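Local atomic coordinates of extracellular solute-binding protein (PDB entry 4P98), a protein that probably binds a small solute outside the cell membrane and hands it to an ABC transporter, as a BMP-family lipoprotein. Residues A136-G150 / A194-T208. Residues are numbered along the deposited sequence; the frame is centred on the assembly and turned at random. Where two conformers were deposited one is given.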
loop_
_atom_site.group_PDB
_atom_site.type_symbol
_atom_site.label_atom_id
_atom_site.label_comp_id
_atom_site.label_asym_id
_atom_site.label_seq_id
_atom_site.Cartn_x
_atom_site.Cartn_y
_atom_site.Cartn_z
ATOM N N ALA A 136 -5.040 -7.438 13.708
ATOM C CA ALA A 136 -4.632 -7.327 15.105
ATOM C C ALA A 136 -5.709 -7.857 16.058
ATOM O O ALA A 136 -5.406 -8.534 17.035
ATOM C CB ALA A 136 -4.295 -5.885 15.453
ATOM N N GLY A 137 -6.962 -7.538 15.771
ATOM C CA GLY A 137 -8.073 -7.973 16.601
ATOM C C GLY A 137 -8.462 -9.428 16.410
ATOM O O GLY A 137 -9.240 -9.960 17.188
ATOM N N SER A 138 -7.918 -10.075 15.386
ATOM C CA SER A 138 -8.212 -11.475 15.094
ATOM C C SER A 138 -7.228 -12.458 15.731
ATOM O O SER A 138 -7.399 -13.663 15.596
ATOM C CB SER A 138 -8.209 -11.701 13.577
ATOM O OG SER A 138 -9.245 -10.955 12.961
ATOM N N LEU A 139 -6.203 -11.955 16.417
ATOM C CA LEU A 139 -5.125 -12.804 16.914
ATOM C C LEU A 139 -5.512 -13.462 18.233
ATOM O O LEU A 139 -6.498 -13.080 18.851
ATOM C CB LEU A 139 -3.848 -11.983 17.113
ATOM C CG LEU A 139 -3.324 -11.249 15.889
ATOM C CD1 LEU A 139 -2.115 -10.405 16.284
ATOM C CD2 LEU A 139 -2.976 -12.218 14.766
ATOM N N ARG A 140 -4.724 -14.444 18.662
ATOM C CA ARG A 140 -5.011 -15.170 19.908
ATOM C C ARG A 140 -4.181 -14.615 21.048
ATOM O O ARG A 140 -2.955 -14.615 20.965
ATOM C CB ARG A 140 -4.681 -16.652 19.758
ATOM C CG ARG A 140 -5.712 -17.464 18.992
ATOM C CD ARG A 140 -5.432 -18.964 19.094
ATOM N NE ARG A 140 -4.095 -19.303 18.591
ATOM C CZ ARG A 140 -3.794 -20.387 17.875
ATOM N NH1 ARG A 140 -4.725 -21.283 17.549
ATOM N NH2 ARG A 140 -2.539 -20.573 17.469
ATOM N N GLY A 141 -4.851 -14.146 22.102
ATOM C CA GLY A 141 -4.177 -13.704 23.316
ATOM C C GLY A 141 -3.559 -12.317 23.249
ATOM O O GLY A 141 -2.713 -11.984 24.055
ATOM N N VAL A 142 -3.991 -11.496 22.303
ATOM C CA VAL A 142 -3.451 -10.145 22.163
ATOM C C VAL A 142 -4.507 -9.163 22.628
ATOM O O VAL A 142 -5.470 -8.894 21.914
ATOM C CB VAL A 142 -3.034 -9.863 20.709
ATOM C CG1 VAL A 142 -2.554 -8.423 20.551
ATOM C CG2 VAL A 142 -1.965 -10.847 20.266
ATOM N N GLU A 143 -4.356 -8.639 23.840
ATOM C CA GLU A 143 -5.362 -7.735 24.381
ATOM C C GLU A 143 -4.905 -6.284 24.406
ATOM O O GLU A 143 -5.730 -5.393 24.612
ATOM C CB GLU A 143 -5.849 -8.188 25.784
ATOM C CG GLU A 143 -6.728 -9.460 25.818
ATOM C CD GLU A 143 -7.876 -9.508 24.783
ATOM O OE1 GLU A 143 -8.792 -8.643 24.779
ATOM O OE2 GLU A 143 -7.881 -10.464 23.974
ATOM N N LYS A 144 -3.608 -6.052 24.170
ATOM C CA LYS A 144 -3.020 -4.706 24.164
ATOM C C LYS A 144 -2.225 -4.513 22.872
ATOM O O LYS A 144 -1.317 -5.283 22.583
ATOM C CB LYS A 144 -2.096 -4.516 25.375
ATOM C CG LYS A 144 -2.813 -4.526 26.716
ATOM C CD LYS A 144 -1.919 -4.071 27.870
ATOM C CE LYS A 144 -2.718 -3.993 29.166
ATOM N NZ LYS A 144 -1.865 -3.658 30.336
ATOM N N VAL A 145 -2.574 -3.479 22.108
ATOM C CA VAL A 145 -2.002 -3.246 20.787
ATOM C C VAL A 145 -1.406 -1.848 20.761
ATOM O O VAL A 145 -2.013 -0.889 21.261
ATOM C CB VAL A 145 -3.073 -3.333 19.673
ATOM C CG1 VAL A 145 -2.470 -2.995 18.303
ATOM C CG2 VAL A 145 -3.708 -4.716 19.653
ATOM N N GLY A 146 -0.218 -1.743 20.169
ATOM C CA GLY A 146 0.472 -0.457 20.046
ATOM C C GLY A 146 0.754 -0.174 18.590
ATOM O O GLY A 146 1.100 -1.084 17.843
ATOM N N ALA A 147 0.593 1.086 18.185
ATOM C CA ALA A 147 0.854 1.484 16.801
ATOM C C ALA A 147 1.774 2.686 16.756
ATOM O O ALA A 147 1.626 3.628 17.535
ATOM C CB ALA A 147 -0.445 1.801 16.077
ATOM N N VAL A 148 2.715 2.654 15.824
ATOM C CA VAL A 148 3.614 3.783 15.631
ATOM C C VAL A 148 3.516 4.295 14.214
ATOM O O VAL A 148 3.716 3.545 13.259
ATOM C CB VAL A 148 5.090 3.445 15.957
ATOM C CG1 VAL A 148 5.965 4.675 15.774
ATOM C CG2 VAL A 148 5.233 2.923 17.380
ATOM N N GLY A 149 3.221 5.593 14.099
ATOM C CA GLY A 149 3.230 6.298 12.822
ATOM C C GLY A 149 4.239 7.423 12.769
ATOM O O GLY A 149 4.954 7.685 13.747
ATOM N N GLY A 150 4.288 8.083 11.610
ATOM C CA GLY A 150 5.202 9.208 11.379
ATOM C C GLY A 150 4.616 10.561 11.766
ATOM O O GLY A 150 4.243 10.755 12.911
ATOM N N ALA A 194 8.251 2.623 19.592
ATOM C CA ALA A 194 7.782 1.237 19.728
ATOM C C ALA A 194 8.188 0.606 21.072
ATOM O O ALA A 194 7.389 -0.085 21.716
ATOM C CB ALA A 194 8.269 0.400 18.563
ATOM N N ARG A 195 9.429 0.850 21.496
ATOM C CA ARG A 195 9.908 0.389 22.809
ATOM C C ARG A 195 9.054 0.974 23.951
ATOM O O ARG A 195 8.726 0.278 24.914
ATOM C CB ARG A 195 11.397 0.745 22.986
ATOM C CG ARG A 195 12.072 0.186 24.231
ATOM C CD ARG A 195 13.590 0.402 24.181
ATOM N NE ARG A 195 13.995 1.806 24.090
ATOM C CZ ARG A 195 14.606 2.407 23.056
ATOM N NH1 ARG A 195 14.913 3.697 23.154
ATOM N NH2 ARG A 195 14.925 1.762 21.925
ATOM N N GLY A 196 8.672 2.240 23.835
ATOM C CA GLY A 196 7.826 2.873 24.835
ATOM C C GLY A 196 6.470 2.181 24.975
ATOM O O GLY A 196 6.000 1.942 26.090
ATOM N N LEU A 197 5.857 1.842 23.845
ATOM C CA LEU A 197 4.577 1.118 23.850
ATOM C C LEU A 197 4.752 -0.305 24.397
ATOM O O LEU A 197 3.909 -0.802 25.141
ATOM C CB LEU A 197 3.980 1.069 22.448
ATOM C CG LEU A 197 3.632 2.442 21.864
ATOM C CD1 LEU A 197 3.249 2.322 20.405
ATOM C CD2 LEU A 197 2.516 3.087 22.646
ATOM N N LEU A 198 5.860 -0.938 24.032
ATOM C CA LEU A 198 6.207 -2.266 24.541
ATOM C C LEU A 198 6.361 -2.263 26.068
ATOM O O LEU A 198 5.779 -3.098 26.772
ATOM C CB LEU A 198 7.499 -2.714 23.876
ATOM C CG LEU A 198 7.997 -4.131 24.036
ATOM C CD1 LEU A 198 6.956 -5.105 23.495
ATOM C CD2 LEU A 198 9.319 -4.250 23.283
ATOM N N ASP A 199 7.122 -1.301 26.574
ATOM C CA ASP A 199 7.324 -1.142 28.019
ATOM C C ASP A 199 6.022 -0.929 28.784
ATOM O O ASP A 199 5.879 -1.391 29.909
ATOM C CB ASP A 199 8.256 0.029 28.299
ATOM C CG ASP A 199 9.672 -0.220 27.838
ATOM O OD1 ASP A 199 10.008 -1.371 27.486
ATOM O OD2 ASP A 199 10.456 0.751 27.814
ATOM N N LYS A 200 5.079 -0.230 28.166
ATOM C CA LYS A 200 3.754 -0.041 28.751
ATOM C C LYS A 200 2.853 -1.270 28.647
ATOM O O LYS A 200 1.805 -1.291 29.269
ATOM C CB LYS A 200 3.052 1.173 28.127
ATOM C CG LYS A 200 3.630 2.496 28.579
ATOM C CD LYS A 200 2.978 3.621 27.807
ATOM C CE LYS A 200 3.635 4.954 28.070
ATOM N NZ LYS A 200 3.029 5.998 27.186
ATOM N N GLY A 201 3.240 -2.278 27.868
ATOM C CA GLY A 201 2.492 -3.535 27.813
ATOM C C GLY A 201 1.942 -4.003 26.479
ATOM O O GLY A 201 1.241 -5.012 26.438
ATOM N N ALA A 202 2.264 -3.310 25.387
ATOM C CA ALA A 202 1.843 -3.744 24.052
ATOM C C ALA A 202 2.277 -5.177 23.769
ATOM O O ALA A 202 3.440 -5.546 23.994
ATOM C CB ALA A 202 2.393 -2.820 22.977
ATOM N N GLN A 203 1.328 -5.978 23.285
ATOM C CA GLN A 203 1.578 -7.381 22.948
ATOM C C GLN A 203 1.703 -7.590 21.449
ATOM O O GLN A 203 1.922 -8.701 20.983
ATOM C CB GLN A 203 0.466 -8.263 23.526
ATOM C CG GLN A 203 0.392 -8.188 25.052
ATOM C CD GLN A 203 -0.891 -8.767 25.627
ATOM O OE1 GLN A 203 -1.985 -8.471 25.166
ATOM N NE2 GLN A 203 -0.755 -9.576 26.659
ATOM N N LEU A 204 1.571 -6.495 20.704
ATOM C CA LEU A 204 1.707 -6.491 19.255
ATOM C C LEU A 204 2.025 -5.055 18.846
ATOM O O LEU A 204 1.483 -4.101 19.416
ATOM C CB LEU A 204 0.392 -6.930 18.599
ATOM C CG LEU A 204 0.186 -6.692 17.100
ATOM C CD1 LEU A 204 0.815 -7.805 16.285
ATOM C CD2 LEU A 204 -1.309 -6.578 16.772
ATOM N N LEU A 205 2.871 -4.906 17.842
ATOM C CA LEU A 205 3.262 -3.574 17.388
ATOM C C LEU A 205 2.916 -3.399 15.922
ATOM O O LEU A 205 3.369 -4.163 15.082
ATOM C CB LEU A 205 4.758 -3.348 17.625
ATOM C CG LEU A 205 5.129 -3.153 19.103
ATOM C CD1 LEU A 205 6.625 -3.337 19.375
ATOM C CD2 LEU A 205 4.643 -1.813 19.623
ATOM N N VAL A 206 2.123 -2.373 15.623
ATOM C CA VAL A 206 1.688 -2.099 14.259
ATOM C C VAL A 206 2.408 -0.869 13.714
ATOM O O VAL A 206 2.368 0.177 14.326
ATOM C CB VAL A 206 0.170 -1.837 14.211
ATOM C CG1 VAL A 206 -0.301 -1.721 12.769
ATOM C CG2 VAL A 206 -0.579 -2.945 14.933
ATOM N N ALA A 207 3.045 -1.023 12.559
ATOM C CA ALA A 207 3.735 0.063 11.861
ATOM C C ALA A 207 2.865 0.649 10.757
ATOM O O ALA A 207 2.348 -0.093 9.911
ATOM C CB ALA A 207 5.020 -0.456 11.243
ATOM N N THR A 208 2.742 1.972 10.731
ATOM C CA THR A 208 2.118 2.644 9.582
ATOM C C THR A 208 3.107 3.417 8.725
ATOM O O THR A 208 2.767 3.848 7.620
ATOM C CB THR A 208 1.002 3.590 10.012
ATOM O OG1 THR A 208 1.529 4.613 10.852
ATOM C CG2 THR A 208 -0.070 2.815 10.745
HETATM O O HOH W 1 2.835 6.850 9.545
#
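Q203 reaches across to the turn before strand 144-149 and grips two successive backbone amides. Its OE1 accepts from E143 N at 2.7 Å, nearly along the C=O axis, and from K144 N at 3.1 Å, tilted out of the amide plane. Q203 N returns a bond to K144 O, so the glutamine holds the strand start from both backbone and side chain. With an alanine in place of Q203, the amides of E143 and K144 would probably lose their shared acceptor. Beside it, L204 has CG anti to its backbone N (chi1 166°), which places its methyls against A136 and L139, with V142 CG1 on CB. Its CD2 presses on A136 CB at 3.3 Å, tighter than usual, while L139 and V142 cross it at about a right angle. Strands 144-149 and 205-207 are parallel neighbours in the sheet of one lobe of this periplasmic-binding-protein fold. G146 bonds L204 O and V206 N. V145 CG1 touches V206 CG2 on the L204 side. On the other face residues 194-199, the last turns of helix 187-199, run nearly antiparallel to strand 144-149, and L197 CD1 meets V148 CG2 at 3.7 Å. At the far end, T208 OG1 bonds H160 and shares a water with G150 N.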